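Long-range contact in uncharacterized protein (Planctomyces limnophilus, PDB 4H7L), which is of unknown function but binds a copper ion in a cupin barrel: residues K56-E68 with S117-S129. Numbering follows the deposited sequence.
Sequences KAARTHYHREHQE and SPPFDPADEWFDS. With CU (copper (II) ion), chain D.
Asp124 holds the metal-binding loop of this cupin barrel through both its carboxylate and its carbonyl O, and this buried side is tightly hydrogen-bonded. Asp124 OD1 takes the amide of Arg64 on its syn lone pair, in a nearly straight bond. Asp124 OD2 accepts two N-H groups: the amide of Glu65 on the syn side, tilted from the carboxylate plane, and His66 ND1, at 2.8 Å, on the anti lone pair. The side chain swings away from its own N (chi1 -174°), which carries the carboxylate to the loop Arg64-His66. Asp124 O receives His63 ND1 in the ring plane at 2.8 Å. That second-shell bond, with the copper bond of His63 NE2, is likely to restrain the ring; His61, Glu68 and His104 complete the site. Without its carboxylate, as with an alanine here, two loop amides and buried His66 ND1 would probably lose their acceptor and the loop could shift. Tyr62 and Trp126 form a single antiparallel bridge, and Trp126 CB lies over the Tyr62 ring. The solvent side carries exposed cation-pi stacks: the Arg59 guanidinium lies looser, off-centre on Phe127, whereas Arg64 CZ sits 3.7 Å from the centroid of the six-membered ring of Trp126, over its face. Arg64 NH2 also donates to Tyr62 OH at 3.2 Å, in the guanidinium plane.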
# COMPACT_ATOMS: atom_id res chain seq x y z
N LYS B 56 -16.35 -11.00 7.03
CA LYS B 56 -17.65 -11.46 6.56
C LYS B 56 -17.78 -11.32 5.05
O LYS B 56 -17.07 -10.54 4.42
CB LYS B 56 -18.77 -10.71 7.28
CG LYS B 56 -18.67 -9.19 7.22
CD LYS B 56 -19.41 -8.53 8.40
CE LYS B 56 -19.54 -7.03 8.21
NZ LYS B 56 -19.73 -6.31 9.51
N ALA B 57 -18.70 -12.09 4.47
CA ALA B 57 -18.94 -12.06 3.03
C ALA B 57 -19.60 -10.74 2.64
O ALA B 57 -20.34 -10.15 3.42
CB ALA B 57 -19.80 -13.24 2.62
N ALA B 58 -19.35 -10.29 1.42
CA ALA B 58 -19.85 -9.00 0.96
C ALA B 58 -20.34 -9.08 -0.48
O ALA B 58 -19.89 -9.92 -1.25
CB ALA B 58 -18.77 -7.95 1.10
N ARG B 59 -21.27 -8.19 -0.83
CA ARG B 59 -21.71 -8.06 -2.21
C ARG B 59 -20.53 -7.73 -3.10
O ARG B 59 -19.65 -6.96 -2.71
CB ARG B 59 -22.75 -6.94 -2.36
CG ARG B 59 -24.09 -7.20 -1.73
CD ARG B 59 -25.07 -6.08 -2.06
NE ARG B 59 -25.50 -6.11 -3.46
CZ ARG B 59 -26.37 -5.26 -4.00
NH1 ARG B 59 -26.93 -4.31 -3.26
NH2 ARG B 59 -26.70 -5.37 -5.28
N THR B 60 -20.51 -8.29 -4.30
CA THR B 60 -19.58 -7.85 -5.32
C THR B 60 -19.88 -6.39 -5.63
O THR B 60 -21.04 -6.01 -5.78
CB THR B 60 -19.73 -8.67 -6.61
OG1 THR B 60 -19.35 -10.03 -6.35
CG2 THR B 60 -18.84 -8.11 -7.71
N HIS B 61 -18.83 -5.58 -5.71
CA HIS B 61 -19.00 -4.15 -5.94
C HIS B 61 -17.92 -3.63 -6.89
O HIS B 61 -16.99 -4.35 -7.25
CB HIS B 61 -18.93 -3.38 -4.62
CG HIS B 61 -17.55 -3.31 -4.03
ND1 HIS B 61 -17.06 -4.27 -3.17
CD2 HIS B 61 -16.56 -2.40 -4.19
CE1 HIS B 61 -15.83 -3.95 -2.82
NE2 HIS B 61 -15.50 -2.82 -3.42
N TYR B 62 -18.06 -2.38 -7.30
CA TYR B 62 -17.03 -1.75 -8.11
C TYR B 62 -17.01 -0.24 -7.91
O TYR B 62 -17.90 0.34 -7.29
CB TYR B 62 -17.21 -2.09 -9.59
CG TYR B 62 -18.45 -1.50 -10.23
CD1 TYR B 62 -19.69 -2.10 -10.07
CD2 TYR B 62 -18.37 -0.35 -11.02
CE1 TYR B 62 -20.82 -1.57 -10.67
CE2 TYR B 62 -19.49 0.18 -11.62
CZ TYR B 62 -20.72 -0.43 -11.44
OH TYR B 62 -21.84 0.11 -12.04
N HIS B 63 -15.97 0.39 -8.44
CA HIS B 63 -15.76 1.82 -8.25
C HIS B 63 -15.64 2.47 -9.62
O HIS B 63 -15.02 1.91 -10.53
CB HIS B 63 -14.49 2.05 -7.43
CG HIS B 63 -14.45 1.26 -6.16
ND1 HIS B 63 -15.31 1.48 -5.11
CD2 HIS B 63 -13.63 0.25 -5.77
CE1 HIS B 63 -15.04 0.63 -4.13
NE2 HIS B 63 -14.02 -0.12 -4.50
N ARG B 64 -16.24 3.64 -9.77
CA ARG B 64 -16.26 4.32 -11.06
C ARG B 64 -15.15 5.35 -11.20
O ARG B 64 -14.83 5.76 -12.31
CB ARG B 64 -17.62 5.00 -11.27
CG ARG B 64 -18.77 4.03 -11.34
CD ARG B 64 -20.07 4.71 -11.75
NE ARG B 64 -21.12 3.72 -11.96
CZ ARG B 64 -22.27 3.95 -12.58
NH1 ARG B 64 -22.55 5.15 -13.08
NH2 ARG B 64 -23.14 2.97 -12.72
N GLU B 65 -14.56 5.75 -10.08
CA GLU B 65 -13.62 6.86 -10.06
C GLU B 65 -12.34 6.56 -9.27
O GLU B 65 -11.45 7.40 -9.18
CB GLU B 65 -14.30 8.09 -9.45
CG GLU B 65 -15.61 8.49 -10.11
CD GLU B 65 -15.41 9.48 -11.24
OE1 GLU B 65 -15.60 10.69 -11.00
OE2 GLU B 65 -15.06 9.05 -12.36
N HIS B 66 -12.26 5.36 -8.70
CA HIS B 66 -11.15 5.00 -7.83
C HIS B 66 -10.56 3.66 -8.24
O HIS B 66 -11.28 2.71 -8.52
CB HIS B 66 -11.62 4.91 -6.38
CG HIS B 66 -12.00 6.22 -5.79
ND1 HIS B 66 -13.20 6.84 -6.08
CD2 HIS B 66 -11.35 7.04 -4.93
CE1 HIS B 66 -13.26 7.99 -5.42
NE2 HIS B 66 -12.15 8.13 -4.72
N GLN B 67 -9.24 3.59 -8.25
CA GLN B 67 -8.57 2.32 -8.46
C GLN B 67 -7.99 1.89 -7.12
O GLN B 67 -7.52 2.71 -6.34
CB GLN B 67 -7.50 2.43 -9.54
CG GLN B 67 -6.21 3.12 -9.13
CD GLN B 67 -4.97 2.37 -9.58
OE1 GLN B 67 -4.04 2.96 -10.12
NE2 GLN B 67 -4.95 1.06 -9.36
N GLU B 68 -8.05 0.59 -6.85
CA GLU B 68 -7.59 0.06 -5.58
C GLU B 68 -6.45 -0.94 -5.80
O GLU B 68 -6.39 -1.60 -6.83
CB GLU B 68 -8.75 -0.62 -4.84
CG GLU B 68 -9.88 0.34 -4.47
CD GLU B 68 -10.95 -0.32 -3.61
OE1 GLU B 68 -11.34 0.29 -2.59
OE2 GLU B 68 -11.42 -1.43 -3.95
N SER B 117 -6.70 5.23 -4.83
CA SER B 117 -6.36 6.49 -5.50
C SER B 117 -7.46 6.90 -6.49
O SER B 117 -7.96 6.08 -7.25
CB SER B 117 -5.04 6.36 -6.24
OG SER B 117 -5.25 5.88 -7.55
N PRO B 118 -7.85 8.18 -6.47
CA PRO B 118 -7.36 9.16 -5.50
C PRO B 118 -7.87 8.79 -4.11
O PRO B 118 -8.43 7.71 -3.94
CB PRO B 118 -7.97 10.48 -5.97
CG PRO B 118 -8.52 10.22 -7.35
CD PRO B 118 -8.85 8.77 -7.37
N PRO B 119 -7.70 9.68 -3.12
CA PRO B 119 -8.11 9.32 -1.77
C PRO B 119 -9.53 8.75 -1.73
O PRO B 119 -10.41 9.23 -2.44
CB PRO B 119 -8.03 10.65 -1.01
CG PRO B 119 -6.98 11.42 -1.74
CD PRO B 119 -7.17 11.06 -3.19
N PHE B 120 -9.72 7.74 -0.90
CA PHE B 120 -10.98 7.02 -0.78
C PHE B 120 -12.20 7.91 -0.55
O PHE B 120 -12.19 8.81 0.28
CB PHE B 120 -10.86 6.00 0.35
CG PHE B 120 -12.16 5.43 0.79
CD1 PHE B 120 -12.72 4.35 0.12
CD2 PHE B 120 -12.81 5.95 1.89
CE1 PHE B 120 -13.92 3.82 0.54
CE2 PHE B 120 -14.01 5.42 2.31
CZ PHE B 120 -14.57 4.35 1.64
N ASP B 121 -13.27 7.63 -1.30
CA ASP B 121 -14.54 8.33 -1.17
C ASP B 121 -15.66 7.29 -1.08
O ASP B 121 -15.92 6.56 -2.03
CB ASP B 121 -14.76 9.25 -2.37
CG ASP B 121 -16.17 9.81 -2.44
OD1 ASP B 121 -16.85 9.89 -1.39
OD2 ASP B 121 -16.61 10.18 -3.55
N PRO B 122 -16.34 7.21 0.08
CA PRO B 122 -17.32 6.15 0.32
C PRO B 122 -18.53 6.24 -0.61
O PRO B 122 -19.23 5.25 -0.80
CB PRO B 122 -17.75 6.39 1.77
CG PRO B 122 -17.54 7.84 1.98
CD PRO B 122 -16.32 8.20 1.18
N ALA B 123 -18.77 7.42 -1.18
CA ALA B 123 -19.88 7.60 -2.10
C ALA B 123 -19.72 6.76 -3.36
O ALA B 123 -20.70 6.44 -4.04
CB ALA B 123 -20.01 9.06 -2.47
N ASP B 124 -18.47 6.40 -3.68
CA ASP B 124 -18.18 5.70 -4.92
C ASP B 124 -18.19 4.20 -4.74
O ASP B 124 -17.14 3.55 -4.74
CB ASP B 124 -16.82 6.14 -5.47
CG ASP B 124 -16.53 5.56 -6.84
OD1 ASP B 124 -17.49 5.18 -7.53
OD2 ASP B 124 -15.34 5.48 -7.22
N GLU B 125 -19.38 3.64 -4.57
CA GLU B 125 -19.56 2.20 -4.48
C GLU B 125 -20.77 1.83 -5.32
O GLU B 125 -21.84 2.40 -5.16
CB GLU B 125 -19.78 1.78 -3.03
CG GLU B 125 -19.52 0.31 -2.78
CD GLU B 125 -19.97 -0.13 -1.39
OE1 GLU B 125 -21.10 0.22 -1.00
OE2 GLU B 125 -19.19 -0.83 -0.71
N TRP B 126 -20.60 0.87 -6.22
CA TRP B 126 -21.68 0.48 -7.12
C TRP B 126 -21.86 -1.03 -7.19
O TRP B 126 -20.90 -1.79 -7.05
CB TRP B 126 -21.43 1.05 -8.51
CG TRP B 126 -21.34 2.54 -8.50
CD1 TRP B 126 -20.24 3.29 -8.18
CD2 TRP B 126 -22.38 3.47 -8.79
NE1 TRP B 126 -20.54 4.62 -8.27
CE2 TRP B 126 -21.85 4.76 -8.64
CE3 TRP B 126 -23.72 3.33 -9.18
CZ2 TRP B 126 -22.60 5.91 -8.86
CZ3 TRP B 126 -24.47 4.47 -9.39
CH2 TRP B 126 -23.91 5.75 -9.23
N PHE B 127 -23.10 -1.46 -7.41
CA PHE B 127 -23.44 -2.87 -7.49
C PHE B 127 -24.13 -3.16 -8.81
O PHE B 127 -24.67 -2.26 -9.46
CB PHE B 127 -24.37 -3.25 -6.34
CG PHE B 127 -23.87 -2.83 -4.99
CD1 PHE B 127 -22.92 -3.59 -4.32
CD2 PHE B 127 -24.35 -1.68 -4.39
CE1 PHE B 127 -22.45 -3.20 -3.08
CE2 PHE B 127 -23.88 -1.29 -3.15
CZ PHE B 127 -22.93 -2.05 -2.49
N ASP B 128 -24.08 -4.43 -9.22
CA ASP B 128 -24.93 -4.91 -10.30
C ASP B 128 -26.15 -5.57 -9.65
O ASP B 128 -26.01 -6.25 -8.63
CB ASP B 128 -24.18 -5.93 -11.16
CG ASP B 128 -22.99 -5.32 -11.86
OD1 ASP B 128 -23.14 -4.23 -12.45
OD2 ASP B 128 -21.90 -5.94 -11.83
N SER B 129 -27.33 -5.36 -10.22
CA SER B 129 -28.53 -5.96 -9.66
C SER B 129 -28.58 -7.44 -10.00
O SER B 129 -27.82 -7.91 -10.85
CB SER B 129 -29.78 -5.26 -10.18
OG SER B 129 -29.84 -5.30 -11.60
CU CU D . -13.51 -1.93 -3.52
O HOH W 1 -23.52 -6.39 -7.56